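Local coordinates for protein phospholipase C-beta (PLC-beta) (Sepia officinalis, PDB 3QR0) that is a phospholipase C-beta, a multidomain protein that joins PH, EF-hand, TIM-barrel-like and C2 domains and binds a calcium ion, at residues Y69-P82 against L101-Y114. Sequence-based numbering, arbitrary orientation. Where two conformers were deposited one is given.
Sequences YVRDIRCAKYAKPP and LQDKCVTICHGYNY
Arg71 and Gly111 illustrate how a side chain can carry strand pairing past the last backbone rungs. The arginine chain bends at chi2 and lays its guanidinium edge side-on to Gly111 O, held by NE and NH2, each at 3.1 Å; NH2 also makes a weak bond to Tyr112 O, and the guanidinium has Ser754 as a further partner. The Tyr114 ring stands nearly perpendicular, 84° from the guanidinium plane, and offers its edge to NH1. At the same end Tyr69 and Tyr112 run side by side, with Tyr112 CD1 3.6 Å from Tyr69 CE1, over the rim of one face of the Tyr69 ring.

Inward, Cys109 O accepts both Arg71 N and Asp72 N, the signature of a classic beta bulge. Cys109 SG rests 3.6 Å from Asp72 CB and beneath one face of the Arg74 guanidinium, whose NE and NH2 both grip Asp72 OD2. Lys406 meets Asp72 OD1 and Glu354 meets Arg74 NH2, each in a second salt bridge. On the other sheet face, Ile73 CD1 touches both Val106 CG1 (3.6 Å) and Ile108 CG1 (3.8 Å), and helix 127-141 covers Ile73 and Val106.

Beyond the strand, the chain folds back over Thr107. Its OG1, anti to the carbonyl carbon (chi1 -58°), receives Lys80 N in a nearly straight bond of 2.9 Å (170°), and a water links it to Lys80 O. Gln102 NE2 makes a weak hydrogen bond to Ala79 O, while Pro81 and Pro82 pack against Cys105 SG. Strand 70-75 is outermost in the antiparallel sheet, paired to 105-110 as in the PH-domain fold, where a C-terminal helix packs against the strands.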
loop_
_atom_site.group_PDB
_atom_site.type_symbol
_atom_site.label_atom_id
_atom_site.label_comp_id
_atom_site.label_asym_id
_atom_site.label_seq_id
_atom_site.Cartn_x
_atom_site.Cartn_y
_atom_site.Cartn_z
ATOM N N TYR A 69 5.339 11.245 -1.416
ATOM C CA TYR A 69 5.036 11.231 0.016
ATOM C C TYR A 69 3.917 12.202 0.412
ATOM O O TYR A 69 3.643 12.387 1.594
ATOM C CB TYR A 69 6.322 11.481 0.801
ATOM C CG TYR A 69 7.448 10.595 0.297
ATOM C CD1 TYR A 69 7.341 9.209 0.362
ATOM C CD2 TYR A 69 8.592 11.138 -0.280
ATOM C CE1 TYR A 69 8.346 8.386 -0.126
ATOM C CE2 TYR A 69 9.605 10.323 -0.772
ATOM C CZ TYR A 69 9.477 8.950 -0.691
ATOM O OH TYR A 69 10.479 8.137 -1.169
ATOM N N VAL A 70 3.254 12.799 -0.576
ATOM C CA VAL A 70 2.097 13.650 -0.303
ATOM C C VAL A 70 0.911 12.747 0.032
ATOM O O VAL A 70 0.646 11.764 -0.668
ATOM C CB VAL A 70 1.773 14.594 -1.480
ATOM C CG1 VAL A 70 0.366 15.167 -1.343
ATOM C CG2 VAL A 70 2.817 15.716 -1.547
ATOM N N ARG A 71 0.232 13.071 1.128
ATOM C CA ARG A 71 -0.847 12.238 1.664
ATOM C C ARG A 71 -2.217 12.815 1.375
ATOM O O ARG A 71 -3.166 12.087 1.086
ATOM C CB ARG A 71 -0.667 12.074 3.176
ATOM C CG ARG A 71 0.627 11.373 3.565
ATOM C CD ARG A 71 0.632 9.930 3.126
ATOM N NE ARG A 71 1.941 9.300 3.273
ATOM C CZ ARG A 71 2.179 8.003 3.093
ATOM N NH1 ARG A 71 1.199 7.168 2.770
ATOM N NH2 ARG A 71 3.408 7.535 3.249
ATOM N N ASP A 72 -2.329 14.130 1.467
ATOM C CA ASP A 72 -3.572 14.788 1.149
ATOM C C ASP A 72 -3.314 16.244 0.804
ATOM O O ASP A 72 -2.292 16.815 1.188
ATOM C CB ASP A 72 -4.541 14.692 2.333
ATOM C CG ASP A 72 -6.006 14.720 1.908
ATOM O OD1 ASP A 72 -6.308 14.906 0.705
ATOM O OD2 ASP A 72 -6.869 14.559 2.795
ATOM N N ILE A 73 -4.243 16.811 0.045
ATOM C CA ILE A 73 -4.297 18.235 -0.196
ATOM C C ILE A 73 -5.766 18.613 -0.108
ATOM O O ILE A 73 -6.623 17.947 -0.699
ATOM C CB ILE A 73 -3.648 18.643 -1.545
ATOM C CG1 ILE A 73 -3.817 20.144 -1.792
ATOM C CG2 ILE A 73 -4.197 17.814 -2.699
ATOM C CD1 ILE A 73 -2.941 20.684 -2.907
ATOM N N ARG A 74 -6.048 19.654 0.673
ATOM C CA ARG A 74 -7.418 20.057 0.990
ATOM C C ARG A 74 -7.596 21.539 0.744
ATOM O O ARG A 74 -6.646 22.307 0.859
ATOM C CB ARG A 74 -7.721 19.774 2.459
ATOM C CG ARG A 74 -7.627 18.326 2.831
ATOM C CD ARG A 74 -7.426 18.114 4.313
ATOM N NE ARG A 74 -6.962 16.753 4.544
ATOM C CZ ARG A 74 -6.505 16.283 5.701
ATOM N NH1 ARG A 74 -6.469 17.051 6.785
ATOM N NH2 ARG A 74 -6.094 15.024 5.764
ATOM N N CYS A 75 -8.818 21.941 0.419
ATOM C CA CYS A 75 -9.116 23.348 0.204
ATOM C C CYS A 75 -10.458 23.723 0.807
ATOM O O CYS A 75 -11.218 22.859 1.245
ATOM C CB CYS A 75 -9.095 23.679 -1.289
ATOM S SG CYS A 75 -10.406 22.882 -2.260
ATOM N N ALA A 76 -10.729 25.027 0.835
ATOM C CA ALA A 76 -11.999 25.553 1.325
ATOM C C ALA A 76 -12.270 25.094 2.760
ATOM O O ALA A 76 -11.392 25.209 3.622
ATOM C CB ALA A 76 -13.134 25.161 0.381
ATOM N N LYS A 77 -13.459 24.550 3.011
ATOM C CA LYS A 77 -13.871 24.196 4.368
ATOM C C LYS A 77 -12.996 23.116 5.016
ATOM O O LYS A 77 -12.953 23.016 6.239
ATOM C CB LYS A 77 -15.356 23.785 4.396
ATOM C CG LYS A 77 -15.679 22.452 3.745
ATOM C CD LYS A 77 -17.191 22.235 3.663
ATOM C CE LYS A 77 -17.546 20.756 3.649
ATOM N NZ LYS A 77 -19.021 20.539 3.572
ATOM N N TYR A 78 -12.297 22.326 4.204
ATOM C CA TYR A 78 -11.405 21.279 4.708
ATOM C C TYR A 78 -9.949 21.727 4.907
ATOM O O TYR A 78 -9.140 20.974 5.451
ATOM C CB TYR A 78 -11.459 20.060 3.781
ATOM C CG TYR A 78 -12.791 19.352 3.798
ATOM C CD1 TYR A 78 -13.365 18.953 4.999
ATOM C CD2 TYR A 78 -13.477 19.071 2.617
ATOM C CE1 TYR A 78 -14.588 18.302 5.033
ATOM C CE2 TYR A 78 -14.706 18.413 2.641
ATOM C CZ TYR A 78 -15.250 18.033 3.858
ATOM O OH TYR A 78 -16.454 17.378 3.922
ATOM N N ALA A 79 -9.618 22.938 4.470
ATOM C CA ALA A 79 -8.286 23.493 4.690
ATOM C C ALA A 79 -8.224 24.129 6.081
ATOM O O ALA A 79 -9.254 24.465 6.660
ATOM C CB ALA A 79 -7.955 24.514 3.623
ATOM N N LYS A 80 -7.015 24.275 6.612
ATOM C CA LYS A 80 -6.806 24.917 7.911
ATOM C C LYS A 80 -6.422 26.377 7.686
ATOM O O LYS A 80 -5.327 26.656 7.207
ATOM C CB LYS A 80 -5.703 24.197 8.695
ATOM C CG LYS A 80 -5.393 24.833 10.050
ATOM C CD LYS A 80 -4.570 23.913 10.943
ATOM C CE LYS A 80 -4.382 24.528 12.332
ATOM N NZ LYS A 80 -3.794 23.556 13.295
ATOM N N PRO A 81 -7.322 27.317 8.022
ATOM C CA PRO A 81 -6.988 28.720 7.794
ATOM C C PRO A 81 -6.059 29.259 8.886
ATOM O O PRO A 81 -6.046 28.724 9.998
ATOM C CB PRO A 81 -8.350 29.409 7.846
ATOM C CG PRO A 81 -9.159 28.570 8.775
ATOM C CD PRO A 81 -8.637 27.161 8.671
ATOM N N PRO A 82 -5.274 30.302 8.571
ATOM C CA PRO A 82 -4.385 30.865 9.584
ATOM C C PRO A 82 -5.157 31.571 10.701
ATOM O O PRO A 82 -6.236 32.109 10.463
ATOM C CB PRO A 82 -3.533 31.860 8.789
ATOM C CG PRO A 82 -4.365 32.233 7.628
ATOM C CD PRO A 82 -5.177 31.022 7.290
ATOM N N LEU A 101 -11.599 34.264 3.231
ATOM C CA LEU A 101 -10.253 33.749 3.433
ATOM C C LEU A 101 -10.184 32.236 3.272
ATOM O O LEU A 101 -9.350 31.735 2.528
ATOM C CB LEU A 101 -9.722 34.157 4.810
ATOM C CG LEU A 101 -8.334 33.624 5.185
ATOM C CD1 LEU A 101 -7.319 33.901 4.082
ATOM C CD2 LEU A 101 -7.877 34.223 6.512
ATOM N N GLN A 102 -11.071 31.516 3.950
ATOM C CA GLN A 102 -10.987 30.059 3.980
ATOM C C GLN A 102 -11.220 29.396 2.617
ATOM O O GLN A 102 -10.650 28.339 2.343
ATOM C CB GLN A 102 -11.938 29.472 5.023
ATOM C CG GLN A 102 -11.647 27.998 5.290
ATOM C CD GLN A 102 -12.126 27.505 6.641
ATOM O OE1 GLN A 102 -12.712 28.251 7.426
ATOM N NE2 GLN A 102 -11.876 26.227 6.917
ATOM N N ASP A 103 -12.034 30.023 1.770
ATOM C CA ASP A 103 -12.264 29.546 0.399
ATOM C C ASP A 103 -10.983 29.546 -0.452
ATOM O O ASP A 103 -10.872 28.774 -1.410
ATOM C CB ASP A 103 -13.337 30.401 -0.294
ATOM C CG ASP A 103 -14.720 30.254 0.340
ATOM O OD1 ASP A 103 -14.940 29.308 1.127
ATOM O OD2 ASP A 103 -15.596 31.086 0.029
ATOM N N LYS A 104 -10.024 30.406 -0.097
ATOM C CA LYS A 104 -8.739 30.497 -0.799
ATOM C C LYS A 104 -7.632 29.602 -0.223
ATOM O O LYS A 104 -6.571 29.457 -0.835
ATOM C CB LYS A 104 -8.245 31.942 -0.796
ATOM C CG LYS A 104 -9.177 32.904 -1.500
ATOM C CD LYS A 104 -8.594 34.301 -1.611
ATOM C CE LYS A 104 -8.620 35.045 -0.297
ATOM N NZ LYS A 104 -8.426 36.503 -0.516
ATOM N N CYS A 105 -7.874 29.012 0.944
ATOM C CA CYS A 105 -6.843 28.242 1.646
ATOM C C CYS A 105 -6.665 26.828 1.100
ATOM O O CYS A 105 -7.634 26.157 0.753
ATOM C CB CYS A 105 -7.146 28.179 3.146
ATOM S SG CYS A 105 -6.856 29.759 3.968
ATOM N N VAL A 106 -5.404 26.402 1.037
ATOM C CA VAL A 106 -5.030 25.061 0.629
ATOM C C VAL A 106 -4.045 24.512 1.658
ATOM O O VAL A 106 -3.079 25.185 2.011
ATOM C CB VAL A 106 -4.363 25.049 -0.762
ATOM C CG1 VAL A 106 -3.835 23.644 -1.101
ATOM C CG2 VAL A 106 -5.339 25.528 -1.820
ATOM N N THR A 107 -4.303 23.294 2.131
ATOM C CA THR A 107 -3.459 22.635 3.127
ATOM C C THR A 107 -2.961 21.322 2.553
ATOM O O THR A 107 -3.750 20.536 2.038
ATOM C CB THR A 107 -4.250 22.330 4.413
ATOM O OG1 THR A 107 -4.776 23.540 4.953
ATOM C CG2 THR A 107 -3.374 21.667 5.455
ATOM N N ILE A 108 -1.654 21.099 2.633
ATOM C CA ILE A 108 -1.050 19.867 2.146
ATOM C C ILE A 108 -0.431 19.135 3.333
ATOM O O ILE A 108 0.250 19.751 4.156
ATOM C CB ILE A 108 0.044 20.149 1.097
ATOM C CG1 ILE A 108 -0.482 21.068 -0.008
ATOM C CG2 ILE A 108 0.562 18.842 0.490
ATOM C CD1 ILE A 108 0.584 21.508 -1.012
ATOM N N CYS A 109 -0.688 17.833 3.446
ATOM C CA CYS A 109 0.067 17.014 4.391
ATOM C C CYS A 109 0.867 15.951 3.664
ATOM O O CYS A 109 0.403 15.343 2.694
ATOM C CB CYS A 109 -0.819 16.393 5.471
ATOM S SG CYS A 109 -2.153 15.366 4.900
ATOM N N HIS A 110 2.082 15.748 4.157
ATOM C CA HIS A 110 3.056 14.878 3.531
ATOM C C HIS A 110 3.869 14.168 4.600
ATOM O O HIS A 110 4.104 14.702 5.690
ATOM C CB HIS A 110 3.981 15.674 2.597
ATOM C CG HIS A 110 4.298 17.058 3.084
ATOM N ND1 HIS A 110 5.448 17.358 3.784
ATOM C CD2 HIS A 110 3.614 18.223 2.968
ATOM C CE1 HIS A 110 5.457 18.646 4.082
ATOM N NE2 HIS A 110 4.353 19.193 3.602
ATOM N N GLY A 111 4.294 12.953 4.281
ATOM C CA GLY A 111 5.148 12.208 5.175
ATOM C C GLY A 111 5.586 10.902 4.555
ATOM O O GLY A 111 4.824 10.265 3.817
ATOM N N TYR A 112 6.821 10.516 4.858
ATOM C CA TYR A 112 7.378 9.228 4.439
ATOM C C TYR A 112 6.426 8.091 4.825
ATOM O O TYR A 112 6.141 7.212 4.017
ATOM C CB TYR A 112 8.749 9.032 5.085
ATOM C CG TYR A 112 9.605 7.981 4.435
ATOM C CD1 TYR A 112 9.963 8.083 3.092
ATOM C CD2 TYR A 112 10.087 6.896 5.162
ATOM C CE1 TYR A 112 10.767 7.129 2.489
ATOM C CE2 TYR A 112 10.898 5.937 4.566
ATOM C CZ TYR A 112 11.227 6.061 3.227
ATOM O OH TYR A 112 12.021 5.122 2.616
ATOM N N ASN A 113 5.972 8.129 6.080
ATOM C CA ASN A 113 4.876 7.303 6.582
ATOM C C ASN A 113 3.716 8.227 6.933
ATOM O O ASN A 113 3.894 9.447 6.974
ATOM C CB ASN A 113 5.312 6.480 7.809
ATOM C CG ASN A 113 5.598 7.346 9.044
ATOM O OD1 ASN A 113 4.688 7.859 9.690
ATOM N ND2 ASN A 113 6.874 7.478 9.385
ATOM N N TYR A 114 2.533 7.662 7.171
ATOM C CA TYR A 114 1.332 8.486 7.425
ATOM C C TYR A 114 1.062 8.825 8.892
ATOM O O TYR A 114 0.077 9.503 9.192
ATOM C CB TYR A 114 0.075 7.852 6.798
ATOM C CG TYR A 114 -0.112 6.399 7.133
ATOM C CD1 TYR A 114 -0.514 6.001 8.408
ATOM C CD2 TYR A 114 0.129 5.413 6.180
ATOM C CE1 TYR A 114 -0.668 4.666 8.721
ATOM C CE2 TYR A 114 -0.025 4.074 6.485
ATOM C CZ TYR A 114 -0.421 3.706 7.754
ATOM O OH TYR A 114 -0.570 2.376 8.059
HETATM O O HOH W 1 -3.615 25.611 5.588
#